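Local coordinates for protein carbohydrate oxidase (Microdochium nivale, PDB 3RJA) that oxidises the C1 hydroxyl of mono-, oligo- and polysaccharides to lactones with bound FAD, passing the electrons to molecular oxygen to give hydrogen peroxide, at residues A207-W220 with L281-W295. Sequence-based numbering, arbitrary orientation.
Sequences APKVLTRFGVTLNW and LPAGYVVNPTTSLNW
One water is gripped by three groups: it accepts from W220 NE1 and donates to L218 O and P282 O, its O 2.8 Å from P282 O. Nearby, N219 ND2 gives a fairly straight bond to G284 O (2.9 Å, 161°), with the acceptor close to the amide plane. These bonds tie the two loops together where the antiparallel strand pair ends. T217 and V286 exchange backbone bonds there, as R213 and T291 do farther along. Between R213 and V216 the register slips by one residue, and a second water accepts from G215 N and donates to N288 O. The N288 amide lies against the backbone of G215, its CG anti to its own carbonyl carbon (chi1 -47°), placing OD1 2.9 Å from T217 OG1; the hydroxyl donates in the amide plane, on a lone pair. At the far end W295 N bonds P208 O, and P208 CD lies 3.5 Å from W295 CE3, oblique to the indole. L211 CD1 packs there too, while R213 extends away to hydrogen-bond S301 OG through NH1 and make a cation-pi contact with Y302. Strand 286-293, interrupted at the shift, pairs with 211-217 as an outermost strand of the eight-stranded antiparallel sheet, the substrate-domain sheet of this FAD-linked oxidase family.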
loop_
_atom_site.group_PDB
_atom_site.type_symbol
_atom_site.label_atom_id
_atom_site.label_comp_id
_atom_site.label_asym_id
_atom_site.label_seq_id
_atom_site.Cartn_x
_atom_site.Cartn_y
_atom_site.Cartn_z
ATOM N N ALA A 207 -15.063 -11.436 -11.891
ATOM C CA ALA A 207 -15.593 -10.381 -11.044
ATOM C C ALA A 207 -16.781 -10.942 -10.270
ATOM O O ALA A 207 -17.694 -11.444 -10.875
ATOM C CB ALA A 207 -16.005 -9.168 -11.898
ATOM N N PRO A 208 -16.753 -10.879 -8.922
ATOM C CA PRO A 208 -17.835 -11.479 -8.110
ATOM C C PRO A 208 -19.162 -10.804 -8.373
ATOM O O PRO A 208 -19.204 -9.575 -8.569
ATOM C CB PRO A 208 -17.422 -11.172 -6.667
ATOM C CG PRO A 208 -15.998 -10.873 -6.714
ATOM C CD PRO A 208 -15.614 -10.444 -8.095
ATOM N N LYS A 209 -20.238 -11.592 -8.377
ATOM C CA LYS A 209 -21.579 -11.053 -8.618
ATOM C C LYS A 209 -22.307 -10.742 -7.313
ATOM O O LYS A 209 -23.161 -9.868 -7.262
ATOM C CB LYS A 209 -22.393 -12.057 -9.436
ATOM C CG LYS A 209 -21.905 -12.242 -10.871
ATOM C CD LYS A 209 -22.797 -13.227 -11.622
ATOM C CE LYS A 209 -22.300 -13.447 -13.044
ATOM N NZ LYS A 209 -22.242 -12.161 -13.804
ATOM N N VAL A 210 -21.982 -11.478 -6.259
ATOM C CA VAL A 210 -22.714 -11.388 -5.000
ATOM C C VAL A 210 -21.759 -11.004 -3.859
ATOM O O VAL A 210 -20.895 -11.799 -3.445
ATOM C CB VAL A 210 -23.473 -12.726 -4.705
ATOM C CG1 VAL A 210 -24.226 -12.678 -3.389
ATOM C CG2 VAL A 210 -24.441 -13.052 -5.832
ATOM N N LEU A 211 -21.920 -9.778 -3.357
ATOM C CA LEU A 211 -21.080 -9.257 -2.269
ATOM C C LEU A 211 -21.956 -8.488 -1.307
ATOM O O LEU A 211 -22.961 -7.857 -1.711
ATOM C CB LEU A 211 -19.993 -8.319 -2.801
ATOM C CG LEU A 211 -18.933 -8.903 -3.737
ATOM C CD1 LEU A 211 -18.173 -7.809 -4.483
ATOM C CD2 LEU A 211 -17.968 -9.913 -3.032
ATOM N N THR A 212 -21.571 -8.520 -0.040
ATOM C CA THR A 212 -22.287 -7.771 0.970
ATOM C C THR A 212 -21.334 -6.847 1.744
ATOM O O THR A 212 -20.356 -7.292 2.379
ATOM C CB THR A 212 -22.974 -8.724 1.972
ATOM O OG1 THR A 212 -23.922 -9.531 1.281
ATOM C CG2 THR A 212 -23.689 -7.942 3.046
ATOM N N ARG A 213 -21.642 -5.565 1.699
ATOM C CA ARG A 213 -20.967 -4.613 2.542
ATOM C C ARG A 213 -21.643 -4.614 3.899
ATOM O O ARG A 213 -22.864 -4.588 3.987
ATOM C CB ARG A 213 -21.025 -3.214 1.963
ATOM C CG ARG A 213 -20.567 -2.157 2.958
ATOM C CD ARG A 213 -20.247 -0.849 2.254
ATOM N NE ARG A 213 -19.678 0.064 3.235
ATOM C CZ ARG A 213 -19.020 1.175 2.941
ATOM N NH1 ARG A 213 -18.821 1.533 1.678
ATOM N NH2 ARG A 213 -18.549 1.925 3.927
ATOM N N PHE A 214 -20.834 -4.631 4.952
ATOM C CA PHE A 214 -21.381 -4.648 6.288
ATOM C C PHE A 214 -20.642 -3.688 7.194
ATOM O O PHE A 214 -19.540 -3.211 6.859
ATOM C CB PHE A 214 -21.400 -6.084 6.850
ATOM C CG PHE A 214 -20.047 -6.694 7.042
ATOM C CD1 PHE A 214 -19.373 -6.550 8.256
ATOM C CD2 PHE A 214 -19.464 -7.442 6.038
ATOM C CE1 PHE A 214 -18.136 -7.163 8.478
ATOM C CE2 PHE A 214 -18.229 -8.036 6.225
ATOM C CZ PHE A 214 -17.549 -7.900 7.441
ATOM N N GLY A 215 -21.262 -3.401 8.340
ATOM C CA GLY A 215 -20.746 -2.413 9.256
ATOM C C GLY A 215 -21.369 -2.601 10.631
ATOM O O GLY A 215 -22.531 -3.024 10.730
ATOM N N VAL A 216 -20.582 -2.309 11.672
ATOM C CA VAL A 216 -21.042 -2.373 13.061
ATOM C C VAL A 216 -20.535 -1.148 13.821
ATOM O O VAL A 216 -19.327 -0.955 13.948
ATOM C CB VAL A 216 -20.518 -3.650 13.799
ATOM C CG1 VAL A 216 -21.018 -3.667 15.242
ATOM C CG2 VAL A 216 -20.934 -4.933 13.047
ATOM N N THR A 217 -21.455 -0.319 14.312
ATOM C CA THR A 217 -21.100 0.765 15.217
ATOM C C THR A 217 -20.828 0.149 16.589
ATOM O O THR A 217 -21.732 -0.412 17.204
ATOM C CB THR A 217 -22.261 1.770 15.306
ATOM O OG1 THR A 217 -22.735 2.059 13.986
ATOM C CG2 THR A 217 -21.832 3.067 15.980
ATOM N N LEU A 218 -19.588 0.224 17.063
ATOM C CA LEU A 218 -19.174 -0.577 18.205
ATOM C C LEU A 218 -19.690 -0.033 19.525
ATOM O O LEU A 218 -19.974 -0.802 20.437
ATOM C CB LEU A 218 -17.649 -0.738 18.259
ATOM C CG LEU A 218 -17.113 -1.568 17.085
ATOM C CD1 LEU A 218 -15.601 -1.370 16.905
ATOM C CD2 LEU A 218 -17.481 -3.051 17.312
ATOM N N ASN A 219 -19.803 1.291 19.598
ATOM C CA ASN A 219 -20.089 2.018 20.833
ATOM C C ASN A 219 -19.205 1.681 22.045
ATOM O O ASN A 219 -19.724 1.473 23.136
ATOM C CB ASN A 219 -21.580 1.941 21.175
ATOM C CG ASN A 219 -22.434 2.577 20.108
ATOM O OD1 ASN A 219 -22.189 3.714 19.716
ATOM N ND2 ASN A 219 -23.414 1.848 19.608
ATOM N N TRP A 220 -17.879 1.636 21.844
ATOM C CA TRP A 220 -16.931 1.500 22.950
ATOM C C TRP A 220 -16.715 2.884 23.595
ATOM O O TRP A 220 -15.947 3.706 23.075
ATOM C CB TRP A 220 -15.594 0.898 22.471
ATOM C CG TRP A 220 -15.706 -0.456 21.830
ATOM C CD1 TRP A 220 -16.735 -1.346 21.964
ATOM C CD2 TRP A 220 -14.763 -1.069 20.943
ATOM N NE1 TRP A 220 -16.494 -2.479 21.226
ATOM C CE2 TRP A 220 -15.281 -2.343 20.596
ATOM C CE3 TRP A 220 -13.515 -0.677 20.425
ATOM C CZ2 TRP A 220 -14.597 -3.228 19.746
ATOM C CZ3 TRP A 220 -12.839 -1.549 19.586
ATOM C CH2 TRP A 220 -13.387 -2.812 19.243
ATOM N N LEU A 281 -18.867 -9.461 21.353
ATOM C CA LEU A 281 -18.684 -8.025 21.444
ATOM C C LEU A 281 -19.339 -7.466 22.708
ATOM O O LEU A 281 -20.373 -7.972 23.131
ATOM C CB LEU A 281 -19.269 -7.338 20.194
ATOM C CG LEU A 281 -18.412 -7.377 18.905
ATOM C CD1 LEU A 281 -19.101 -6.652 17.798
ATOM C CD2 LEU A 281 -17.008 -6.750 19.107
ATOM N N PRO A 282 -18.741 -6.404 23.304
ATOM C CA PRO A 282 -19.371 -5.713 24.433
ATOM C C PRO A 282 -20.735 -5.257 23.969
ATOM O O PRO A 282 -20.902 -4.893 22.791
ATOM C CB PRO A 282 -18.473 -4.480 24.657
ATOM C CG PRO A 282 -17.128 -4.872 24.068
ATOM C CD PRO A 282 -17.427 -5.832 22.946
ATOM N N ALA A 283 -21.696 -5.266 24.890
ATOM C CA ALA A 283 -23.076 -4.948 24.577
ATOM C C ALA A 283 -23.210 -3.480 24.202
ATOM O O ALA A 283 -22.432 -2.633 24.663
ATOM C CB ALA A 283 -23.986 -5.294 25.770
ATOM N N GLY A 284 -24.199 -3.181 23.377
ATOM C CA GLY A 284 -24.411 -1.814 22.932
ATOM C C GLY A 284 -24.023 -1.578 21.476
ATOM O O GLY A 284 -24.338 -0.529 20.922
ATOM N N TYR A 285 -23.364 -2.544 20.836
ATOM C CA TYR A 285 -23.037 -2.382 19.406
ATOM C C TYR A 285 -24.330 -2.290 18.624
ATOM O O TYR A 285 -25.370 -2.765 19.090
ATOM C CB TYR A 285 -22.176 -3.532 18.891
ATOM C CG TYR A 285 -22.853 -4.875 18.929
ATOM C CD1 TYR A 285 -23.673 -5.306 17.874
ATOM C CD2 TYR A 285 -22.681 -5.720 20.025
ATOM C CE1 TYR A 285 -24.308 -6.598 17.917
ATOM C CE2 TYR A 285 -23.304 -7.003 20.084
ATOM C CZ TYR A 285 -24.105 -7.417 19.037
ATOM O OH TYR A 285 -24.694 -8.642 19.134
ATOM N N VAL A 286 -24.285 -1.664 17.457
ATOM C CA VAL A 286 -25.431 -1.674 16.563
ATOM C C VAL A 286 -24.968 -2.113 15.177
ATOM O O VAL A 286 -24.122 -1.446 14.562
ATOM C CB VAL A 286 -26.117 -0.271 16.433
ATOM C CG1 VAL A 286 -27.282 -0.321 15.398
ATOM C CG2 VAL A 286 -26.630 0.246 17.774
ATOM N N VAL A 287 -25.519 -3.221 14.690
ATOM C CA VAL A 287 -25.300 -3.662 13.324
ATOM C C VAL A 287 -25.987 -2.704 12.328
ATOM O O VAL A 287 -27.209 -2.516 12.373
ATOM C CB VAL A 287 -25.837 -5.086 13.098
ATOM C CG1 VAL A 287 -25.576 -5.523 11.652
ATOM C CG2 VAL A 287 -25.191 -6.058 14.088
ATOM N N ASN A 288 -25.187 -2.087 11.455
ATOM C CA ASN A 288 -25.714 -1.222 10.397
ATOM C C ASN A 288 -26.469 -2.054 9.346
ATOM O O ASN A 288 -26.173 -3.246 9.170
ATOM C CB ASN A 288 -24.567 -0.459 9.707
ATOM C CG ASN A 288 -23.582 0.180 10.687
ATOM O OD1 ASN A 288 -23.941 0.614 11.796
ATOM N ND2 ASN A 288 -22.319 0.259 10.259
ATOM N N PRO A 289 -27.425 -1.435 8.622
ATOM C CA PRO A 289 -27.990 -2.149 7.468
ATOM C C PRO A 289 -26.874 -2.609 6.506
ATOM O O PRO A 289 -25.903 -1.891 6.295
ATOM C CB PRO A 289 -28.858 -1.074 6.760
ATOM C CG PRO A 289 -29.091 -0.000 7.773
ATOM C CD PRO A 289 -27.958 -0.057 8.761
ATOM N N THR A 290 -27.006 -3.795 5.930
ATOM C CA THR A 290 -26.031 -4.268 4.947
ATOM C C THR A 290 -26.321 -3.608 3.597
ATOM O O THR A 290 -27.408 -3.067 3.398
ATOM C CB THR A 290 -26.146 -5.789 4.747
ATOM O OG1 THR A 290 -27.510 -6.103 4.465
ATOM C CG2 THR A 290 -25.677 -6.571 5.991
ATOM N N THR A 291 -25.357 -3.627 2.680
ATOM C CA THR A 291 -25.642 -3.260 1.278
ATOM C C THR A 291 -25.192 -4.364 0.349
ATOM O O THR A 291 -24.029 -4.817 0.422
ATOM C CB THR A 291 -24.898 -1.991 0.852
ATOM O OG1 THR A 291 -24.955 -1.044 1.909
ATOM C CG2 THR A 291 -25.491 -1.394 -0.434
ATOM N N SER A 292 -26.095 -4.767 -0.540
ATOM C CA SER A 292 -25.814 -5.773 -1.553
ATOM C C SER A 292 -25.165 -5.155 -2.778
ATOM O O SER A 292 -25.639 -4.143 -3.303
ATOM C CB SER A 292 -27.094 -6.540 -1.913
ATOM O OG SER A 292 -27.600 -7.175 -0.729
ATOM N N LEU A 293 -24.065 -5.756 -3.228
ATOM C CA LEU A 293 -23.231 -5.121 -4.255
ATOM C C LEU A 293 -22.692 -6.162 -5.206
ATOM O O LEU A 293 -22.453 -7.314 -4.805
ATOM C CB LEU A 293 -22.015 -4.414 -3.613
ATOM C CG LEU A 293 -22.244 -3.292 -2.587
ATOM C CD1 LEU A 293 -21.000 -3.064 -1.743
ATOM C CD2 LEU A 293 -22.663 -2.000 -3.271
ATOM N N ASN A 294 -22.455 -5.764 -6.453
ATOM C CA ASN A 294 -21.563 -6.553 -7.287
ATOM C C ASN A 294 -20.140 -5.989 -7.200
ATOM O O ASN A 294 -19.890 -5.001 -6.468
ATOM C CB ASN A 294 -22.070 -6.654 -8.744
ATOM C CG ASN A 294 -22.053 -5.321 -9.461
ATOM O OD1 ASN A 294 -21.291 -4.409 -9.118
ATOM N ND2 ASN A 294 -22.911 -5.194 -10.467
ATOM N N TRP A 295 -19.211 -6.627 -7.922
ATOM C CA TRP A 295 -17.814 -6.213 -7.916
ATOM C C TRP A 295 -17.602 -4.706 -8.151
ATOM O O TRP A 295 -17.048 -4.016 -7.289
ATOM C CB TRP A 295 -16.990 -6.983 -8.958
ATOM C CG TRP A 295 -15.558 -6.553 -8.913
ATOM C CD1 TRP A 295 -14.880 -5.868 -9.873
ATOM C CD2 TRP A 295 -14.632 -6.757 -7.826
ATOM N NE1 TRP A 295 -13.575 -5.642 -9.464
ATOM C CE2 TRP A 295 -13.401 -6.172 -8.209
ATOM C CE3 TRP A 295 -14.725 -7.383 -6.578
ATOM C CZ2 TRP A 295 -12.256 -6.212 -7.390
ATOM C CZ3 TRP A 295 -13.580 -7.437 -5.758
ATOM C CH2 TRP A 295 -12.354 -6.859 -6.172
HETATM O O HOH W 1 -23.517 -1.555 4.841
HETATM O O HOH W 2 -24.020 -4.556 8.443
HETATM O O HOH W 3 -19.246 -3.515 20.972
HETATM O O HOH W 4 -19.901 -1.208 24.026
#